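Local coordinates for Nrps/pks (Streptomyces albus, PDB 4OPE), which probably catalyses decarboxylative Claisen condensation as a ketosynthase domain of the AT-less polyketide synthase that assembles oxazolomycin, at residues A263-T268 and A429-E434; A182-C187 and T268-G273; E196-G201 and V246-R251. One frame throughout, in Å; residues are numbered along the deposited sequence.

Interaction 1 of 3, residues A263-T268 and A429-E434; sequences AVVRST and AHVILE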
# COMPACT_ATOMS: atom_id res chain seq x y z
N ALA A 263 -13.34 -19.99 -6.80
CA ALA A 263 -14.41 -19.12 -6.33
C ALA A 263 -14.54 -17.94 -7.27
O ALA A 263 -13.58 -17.49 -7.89
CB ALA A 263 -14.11 -18.62 -4.92
N VAL A 264 -15.76 -17.44 -7.36
CA VAL A 264 -16.02 -16.24 -8.09
C VAL A 264 -16.08 -15.14 -7.07
O VAL A 264 -16.81 -15.24 -6.06
CB VAL A 264 -17.41 -16.31 -8.75
CG1 VAL A 264 -17.75 -15.00 -9.43
CG2 VAL A 264 -17.46 -17.47 -9.72
N VAL A 265 -15.34 -14.07 -7.35
CA VAL A 265 -15.35 -12.90 -6.51
C VAL A 265 -16.52 -12.01 -6.88
O VAL A 265 -16.41 -11.19 -7.78
CB VAL A 265 -14.05 -12.15 -6.67
CG1 VAL A 265 -14.06 -10.85 -5.82
CG2 VAL A 265 -12.92 -13.08 -6.24
N ARG A 266 -17.65 -12.19 -6.20
CA ARG A 266 -18.86 -11.45 -6.53
C ARG A 266 -18.72 -9.94 -6.29
O ARG A 266 -19.15 -9.15 -7.11
CB ARG A 266 -20.06 -12.03 -5.78
CG ARG A 266 -20.54 -13.41 -6.32
CD ARG A 266 -21.57 -13.32 -7.44
NE ARG A 266 -22.86 -12.76 -6.97
CZ ARG A 266 -23.82 -13.44 -6.32
NH1 ARG A 266 -23.68 -14.74 -6.08
NH2 ARG A 266 -24.94 -12.83 -5.93
N SER A 267 -18.12 -9.55 -5.18
CA SER A 267 -17.84 -8.16 -4.88
C SER A 267 -16.74 -7.97 -3.81
O SER A 267 -16.41 -8.88 -3.02
CB SER A 267 -19.12 -7.45 -4.40
OG SER A 267 -19.44 -7.76 -3.04
N THR A 268 -16.16 -6.77 -3.84
CA THR A 268 -15.27 -6.32 -2.77
C THR A 268 -15.57 -4.87 -2.41
O THR A 268 -16.00 -4.09 -3.25
CB THR A 268 -13.76 -6.43 -3.11
OG1 THR A 268 -13.44 -5.58 -4.20
CG2 THR A 268 -13.41 -7.84 -3.46
N ALA A 429 -12.51 -3.83 5.24
CA ALA A 429 -12.66 -4.46 3.96
C ALA A 429 -13.64 -5.60 4.09
O ALA A 429 -13.64 -6.28 5.12
CB ALA A 429 -11.34 -4.99 3.47
N HIS A 430 -14.47 -5.78 3.06
CA HIS A 430 -15.41 -6.90 2.98
C HIS A 430 -15.37 -7.53 1.60
O HIS A 430 -15.28 -6.79 0.61
CB HIS A 430 -16.82 -6.41 3.25
CG HIS A 430 -17.79 -7.50 3.57
ND1 HIS A 430 -17.86 -8.10 4.82
CD2 HIS A 430 -18.78 -8.07 2.82
CE1 HIS A 430 -18.81 -9.02 4.81
NE2 HIS A 430 -19.39 -9.02 3.62
N VAL A 431 -15.45 -8.86 1.54
CA VAL A 431 -15.56 -9.57 0.27
C VAL A 431 -16.59 -10.71 0.24
O VAL A 431 -16.72 -11.48 1.18
CB VAL A 431 -14.18 -10.04 -0.26
CG1 VAL A 431 -13.37 -10.72 0.80
CG2 VAL A 431 -14.32 -11.00 -1.42
N ILE A 432 -17.35 -10.76 -0.86
CA ILE A 432 -18.34 -11.79 -1.12
C ILE A 432 -17.82 -12.76 -2.18
O ILE A 432 -17.44 -12.33 -3.29
CB ILE A 432 -19.63 -11.19 -1.69
CG1 ILE A 432 -20.07 -9.93 -0.94
CG2 ILE A 432 -20.75 -12.18 -1.61
CD1 ILE A 432 -20.72 -10.15 0.41
N LEU A 433 -17.79 -14.05 -1.85
CA LEU A 433 -17.38 -15.09 -2.78
C LEU A 433 -18.49 -16.09 -3.12
O LEU A 433 -19.45 -16.29 -2.37
CB LEU A 433 -16.21 -15.86 -2.21
CG LEU A 433 -15.00 -15.01 -1.88
CD1 LEU A 433 -13.88 -15.89 -1.37
CD2 LEU A 433 -14.47 -14.24 -3.08
N GLU A 434 -18.37 -16.71 -4.28
CA GLU A 434 -19.33 -17.72 -4.69
C GLU A 434 -18.54 -18.90 -5.18
O GLU A 434 -17.58 -18.76 -5.93
CB GLU A 434 -20.24 -17.18 -5.79
CG GLU A 434 -21.39 -18.07 -6.18
CD GLU A 434 -22.26 -17.47 -7.29
OE1 GLU A 434 -23.50 -17.63 -7.24
OE2 GLU A 434 -21.73 -16.82 -8.22
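Leu433 and Val265 lie side by side on the face shared with Thr268 and Val431 and point the same way. Leu433 CD2 reaches Val265 CG2 at 3.7 Å. Further along, Thr268 CG2 meets Val431 CG2 at 3.9 Å. This tight, buried side packs on helices 178-192 and 356-370. The strands run antiparallel. Val264 N gives a nearly straight bond to Glu434 O (2.7 Å, N-H...O 170°), and Glu434 N returns one to Val264 O. Mid-way the pairing slips by one residue in a classic beta bulge, within the core sheet of the C-terminal half of the thiolase-type fold. Arg266 and Ser267 both face Ile432. Arg266 N and Ser267 N each send a weak bond to Ile432 O, the first at 2.9 Å and strongly bent. The looser, partly exposed part is at Arg266 and Glu434. Glu434 CG stands opposite its own backbone N (chi1 -173°), and the extended chain carries OE1 to Arg266 NH1, a 3.1 Å salt bridge. The carboxylate and guanidinium planes are 53° apart, so the two do not pair flat. Arg266 bends at chi2 and chi3, and its NH2 bonds Ala298 O on helix 284-298. Ser267 OG bonds Ala294 O of that helix.

Interaction 2 of 3, residues A182-C187 and T268-G273; sequences ALHLAC and TAVNHG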
# COMPACT_ATOMS: atom_id res chain seq x y z
N ALA A 182 -5.78 -5.52 -0.41
CA ALA A 182 -5.04 -5.89 -1.57
C ALA A 182 -5.92 -6.67 -2.58
O ALA A 182 -5.90 -6.41 -3.80
CB ALA A 182 -3.82 -6.69 -1.16
N LEU A 183 -6.69 -7.62 -2.08
CA LEU A 183 -7.61 -8.30 -2.95
C LEU A 183 -8.43 -7.31 -3.71
O LEU A 183 -8.71 -7.52 -4.88
CB LEU A 183 -8.56 -9.22 -2.19
CG LEU A 183 -9.55 -10.01 -3.04
CD1 LEU A 183 -8.89 -10.90 -4.04
CD2 LEU A 183 -10.34 -10.88 -2.11
N HIS A 184 -8.88 -6.26 -3.02
CA HIS A 184 -9.73 -5.27 -3.61
C HIS A 184 -9.03 -4.48 -4.69
O HIS A 184 -9.59 -4.28 -5.74
CB HIS A 184 -10.28 -4.37 -2.54
CG HIS A 184 -10.95 -3.14 -3.05
ND1 HIS A 184 -12.27 -3.12 -3.40
CD2 HIS A 184 -10.49 -1.88 -3.21
CE1 HIS A 184 -12.61 -1.90 -3.76
NE2 HIS A 184 -11.54 -1.12 -3.65
N LEU A 185 -7.80 -4.11 -4.46
CA LEU A 185 -7.06 -3.34 -5.43
C LEU A 185 -6.69 -4.19 -6.61
O LEU A 185 -6.66 -3.69 -7.75
CB LEU A 185 -5.81 -2.75 -4.78
CG LEU A 185 -6.01 -1.57 -3.81
CD1 LEU A 185 -4.68 -1.07 -3.25
CD2 LEU A 185 -6.76 -0.45 -4.49
N ALA A 186 -6.40 -5.46 -6.37
CA ALA A 186 -6.10 -6.38 -7.45
C ALA A 186 -7.29 -6.59 -8.39
O ALA A 186 -7.12 -6.67 -9.62
CB ALA A 186 -5.65 -7.72 -6.90
N CYS A 187 -8.49 -6.69 -7.82
CA CYS A 187 -9.68 -6.88 -8.61
C CYS A 187 -9.95 -5.66 -9.44
O CYS A 187 -10.30 -5.80 -10.61
CB CYS A 187 -10.87 -7.17 -7.74
SG CYS A 187 -10.78 -8.83 -7.01
N THR A 268 -16.16 -6.77 -3.84
CA THR A 268 -15.27 -6.32 -2.77
C THR A 268 -15.57 -4.87 -2.41
O THR A 268 -16.00 -4.09 -3.25
CB THR A 268 -13.76 -6.43 -3.11
OG1 THR A 268 -13.44 -5.58 -4.20
CG2 THR A 268 -13.41 -7.84 -3.46
N ALA A 269 -15.32 -4.53 -1.16
CA ALA A 269 -15.44 -3.17 -0.74
C ALA A 269 -14.50 -2.82 0.42
O ALA A 269 -14.13 -3.68 1.27
CB ALA A 269 -16.88 -2.90 -0.37
N VAL A 270 -14.09 -1.54 0.40
CA VAL A 270 -13.28 -0.95 1.47
C VAL A 270 -13.81 0.41 1.87
O VAL A 270 -14.47 1.11 1.09
CB VAL A 270 -11.77 -0.88 1.13
CG1 VAL A 270 -11.26 -2.25 0.74
CG2 VAL A 270 -11.50 0.11 0.00
N ASN A 271 -13.56 0.75 3.11
CA ASN A 271 -13.89 2.08 3.63
C ASN A 271 -13.16 2.38 4.94
O ASN A 271 -12.18 1.70 5.30
CB ASN A 271 -15.41 2.22 3.76
CG ASN A 271 -16.00 1.55 4.99
OD1 ASN A 271 -15.37 0.70 5.64
ND2 ASN A 271 -17.21 1.92 5.31
N HIS A 272 -13.63 3.39 5.64
CA HIS A 272 -13.03 3.77 6.91
C HIS A 272 -14.06 4.22 7.90
O HIS A 272 -15.09 4.77 7.52
CB HIS A 272 -12.01 4.89 6.72
CG HIS A 272 -11.11 5.08 7.89
ND1 HIS A 272 -11.35 5.99 8.89
CD2 HIS A 272 -9.96 4.45 8.25
CE1 HIS A 272 -10.39 5.94 9.79
NE2 HIS A 272 -9.54 5.00 9.43
N GLY A 273 -13.77 4.01 9.18
CA GLY A 273 -14.69 4.47 10.24
C GLY A 273 -15.02 5.98 10.33
O GLY A 273 -16.00 6.36 10.95
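His184 lays one face of its imidazole against the methyls of Val270. CG2 sits over the ring as a CH-pi contact, 4.1 Å from the ring centroid and 27° off the normal. CG1 is on this face too, offset toward the rim. The contact sets helix 178-192, which lies between the two core sheets of the thiolase-type fold, against strand 263-272. The axes of these short segments pass 8.0 Å apart, with 121° between their directions. The CG of His184 swings away from the backbone N (chi1 168°), which carries the ring out from the helix to the strand. The imidazole is held at its edge as well. Thr268 OG1 lies near the ring plane there, and Thr268 CB is in plane. The bond to Thr268 sets the ring's rotation, and a weak bond from NE2 to Asp194 of the second subunit may add to it. This second bond brings the contact to the dimer interface, where Val270 also packs on Pro168 of the second subunit. The site is buried, and the Thr268 hydroxyl satisfies ND1 there. His184 ND1 and Thr268 OG1 are 2.8 Å apart, and the proton of this bond could sit on either atom.

Interaction 3 of 3, residues E196-G201 and V246-R251; sequences EVAVAG and VLLKRR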
# COMPACT_ATOMS: atom_id res chain seq x y z
N GLU A 196 -4.06 -8.21 -16.28
CA GLU A 196 -5.03 -9.24 -16.68
C GLU A 196 -5.12 -10.32 -15.67
O GLU A 196 -6.14 -10.96 -15.55
CB GLU A 196 -4.66 -9.85 -18.05
CG GLU A 196 -4.69 -8.85 -19.20
CD GLU A 196 -3.61 -9.10 -20.26
OE1 GLU A 196 -3.81 -9.96 -21.16
OE2 GLU A 196 -2.54 -8.44 -20.19
N VAL A 197 -4.03 -10.54 -14.97
CA VAL A 197 -3.93 -11.51 -13.94
C VAL A 197 -3.31 -10.77 -12.78
O VAL A 197 -2.56 -9.80 -13.02
CB VAL A 197 -3.00 -12.63 -14.38
CG1 VAL A 197 -2.68 -13.57 -13.23
CG2 VAL A 197 -3.65 -13.38 -15.51
N ALA A 198 -3.64 -11.16 -11.55
CA ALA A 198 -3.05 -10.51 -10.36
C ALA A 198 -2.72 -11.43 -9.21
O ALA A 198 -3.43 -12.38 -8.95
CB ALA A 198 -3.98 -9.42 -9.86
N VAL A 199 -1.64 -11.17 -8.51
CA VAL A 199 -1.36 -11.88 -7.27
C VAL A 199 -1.79 -10.98 -6.16
O VAL A 199 -1.33 -9.86 -6.11
CB VAL A 199 0.14 -12.10 -7.10
CG1 VAL A 199 0.48 -12.63 -5.72
CG2 VAL A 199 0.61 -13.04 -8.17
N ALA A 200 -2.67 -11.42 -5.28
CA ALA A 200 -3.02 -10.63 -4.07
C ALA A 200 -2.72 -11.44 -2.87
O ALA A 200 -3.12 -12.59 -2.79
CB ALA A 200 -4.51 -10.31 -4.05
N GLY A 201 -2.03 -10.87 -1.92
CA GLY A 201 -1.68 -11.63 -0.72
C GLY A 201 -1.37 -10.74 0.46
O GLY A 201 -1.55 -9.51 0.43
N VAL A 246 -3.51 -15.42 -3.32
CA VAL A 246 -4.40 -15.99 -4.27
C VAL A 246 -4.04 -15.44 -5.63
O VAL A 246 -3.40 -14.37 -5.77
CB VAL A 246 -5.86 -15.62 -3.95
CG1 VAL A 246 -6.31 -16.23 -2.64
CG2 VAL A 246 -6.07 -14.12 -3.90
N LEU A 247 -4.50 -16.14 -6.67
CA LEU A 247 -4.20 -15.71 -8.06
C LEU A 247 -5.50 -15.42 -8.75
O LEU A 247 -6.41 -16.25 -8.72
CB LEU A 247 -3.40 -16.77 -8.82
CG LEU A 247 -2.90 -16.31 -10.21
CD1 LEU A 247 -1.84 -15.26 -10.10
CD2 LEU A 247 -2.30 -17.45 -10.98
N LEU A 248 -5.57 -14.25 -9.36
CA LEU A 248 -6.81 -13.71 -9.89
C LEU A 248 -6.79 -13.54 -11.42
O LEU A 248 -5.74 -13.33 -12.02
CB LEU A 248 -7.08 -12.36 -9.24
CG LEU A 248 -7.13 -12.38 -7.71
CD1 LEU A 248 -6.90 -10.99 -7.14
CD2 LEU A 248 -8.47 -12.92 -7.23
N LYS A 249 -7.97 -13.64 -12.01
CA LYS A 249 -8.14 -13.76 -13.47
C LYS A 249 -9.57 -13.37 -13.83
O LYS A 249 -10.47 -13.58 -13.01
CB LYS A 249 -7.99 -15.23 -13.86
CG LYS A 249 -7.07 -15.57 -15.01
CD LYS A 249 -6.43 -16.92 -14.75
CE LYS A 249 -5.31 -17.25 -15.74
NZ LYS A 249 -4.24 -18.08 -15.08
N ARG A 250 -9.80 -12.86 -15.03
CA ARG A 250 -11.16 -12.77 -15.57
C ARG A 250 -11.73 -14.16 -15.81
O ARG A 250 -10.99 -15.04 -16.28
CB ARG A 250 -11.17 -12.03 -16.89
CG ARG A 250 -11.04 -10.55 -16.71
CD ARG A 250 -11.20 -9.87 -18.03
NE ARG A 250 -10.81 -8.47 -18.03
CZ ARG A 250 -11.59 -7.47 -17.59
NH1 ARG A 250 -12.80 -7.72 -17.06
NH2 ARG A 250 -11.13 -6.22 -17.67
N ARG A 251 -13.02 -14.35 -15.51
CA ARG A 251 -13.64 -15.67 -15.74
C ARG A 251 -13.37 -16.20 -17.15
O ARG A 251 -12.97 -17.35 -17.32
CB ARG A 251 -15.15 -15.67 -15.52
CG ARG A 251 -15.65 -17.08 -15.22
CD ARG A 251 -17.07 -17.39 -15.69
NE ARG A 251 -18.12 -17.16 -14.69
CZ ARG A 251 -18.40 -17.94 -13.63
NH1 ARG A 251 -19.41 -17.59 -12.84
NH2 ARG A 251 -17.68 -19.05 -13.33
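Strands 197-201 and 246-250 run antiparallel, with axes 4.7 Å apart at closest and 152° between their directions. They are neighbours in the core mixed sheet of the N-terminal half of the ketosynthase, which has the thiolase-type fold. There 197-204 lies between 121-126 and 242-250. Ala198 with Leu248 and Ala200 with Val246 are hydrogen-bonded pairs. Val199 with Leu247 is a non-hydrogen-bonded pair. Leu248 N bonds Ala198 O at 2.9 Å, and Val246 N bonds Ala200 O at the same length. The return bond from Ala198 N to Leu248 O is longer, at 3.1 Å, and less well aligned.

The side chains divide between two faces. Ala198, Ala200, Val246 and Leu248 share one. Leu248 CD1 lies by the small Ala200, 4.0 Å from its CB, and Val246 CG2 touches the same CB. Helix 178-192 covers Ala198 and Leu248 on this side, through Ala186 among others. Val197, Val199, Leu247 and Lys249 take the other face. Leu247 crosses both valines at a slant. Its CG is anti to the backbone N (chi1 -172°), and CD1 turns back to the neighbouring strand. There it meets Val197 CG1 at 3.7 Å and Val199 CG2 at 3.8 Å. Leu105 of helix 93-108 packs on Val199 and Leu247. Near the strand end Lys249 runs beside Val197, and its aliphatic part makes the contact. Lys249 CG lies 4.1 Å from Val197 CG2.

From the N terminus, helix 178-192 comes first and opens interaction 2. Strand 197-204 follows directly. Interaction 3 pairs it with 242-250 and closes a loop of 44 residues. That loop lies wholly within the longer one of interaction 2, which closes when the chain reaches 268-273. Interaction 1 starts on the same strand, 263-272, and closes only at 429-434, so it crosses interaction 2, and the two share Thr268. Interactions 3 and 1 follow in series. Interaction 3 builds the core sheet of the N-terminal half, and interaction 1 that of the C-terminal half. Helix 178-192 packs on strands of both, and its Leu183 and Ala186 reach Leu248 of interaction 3.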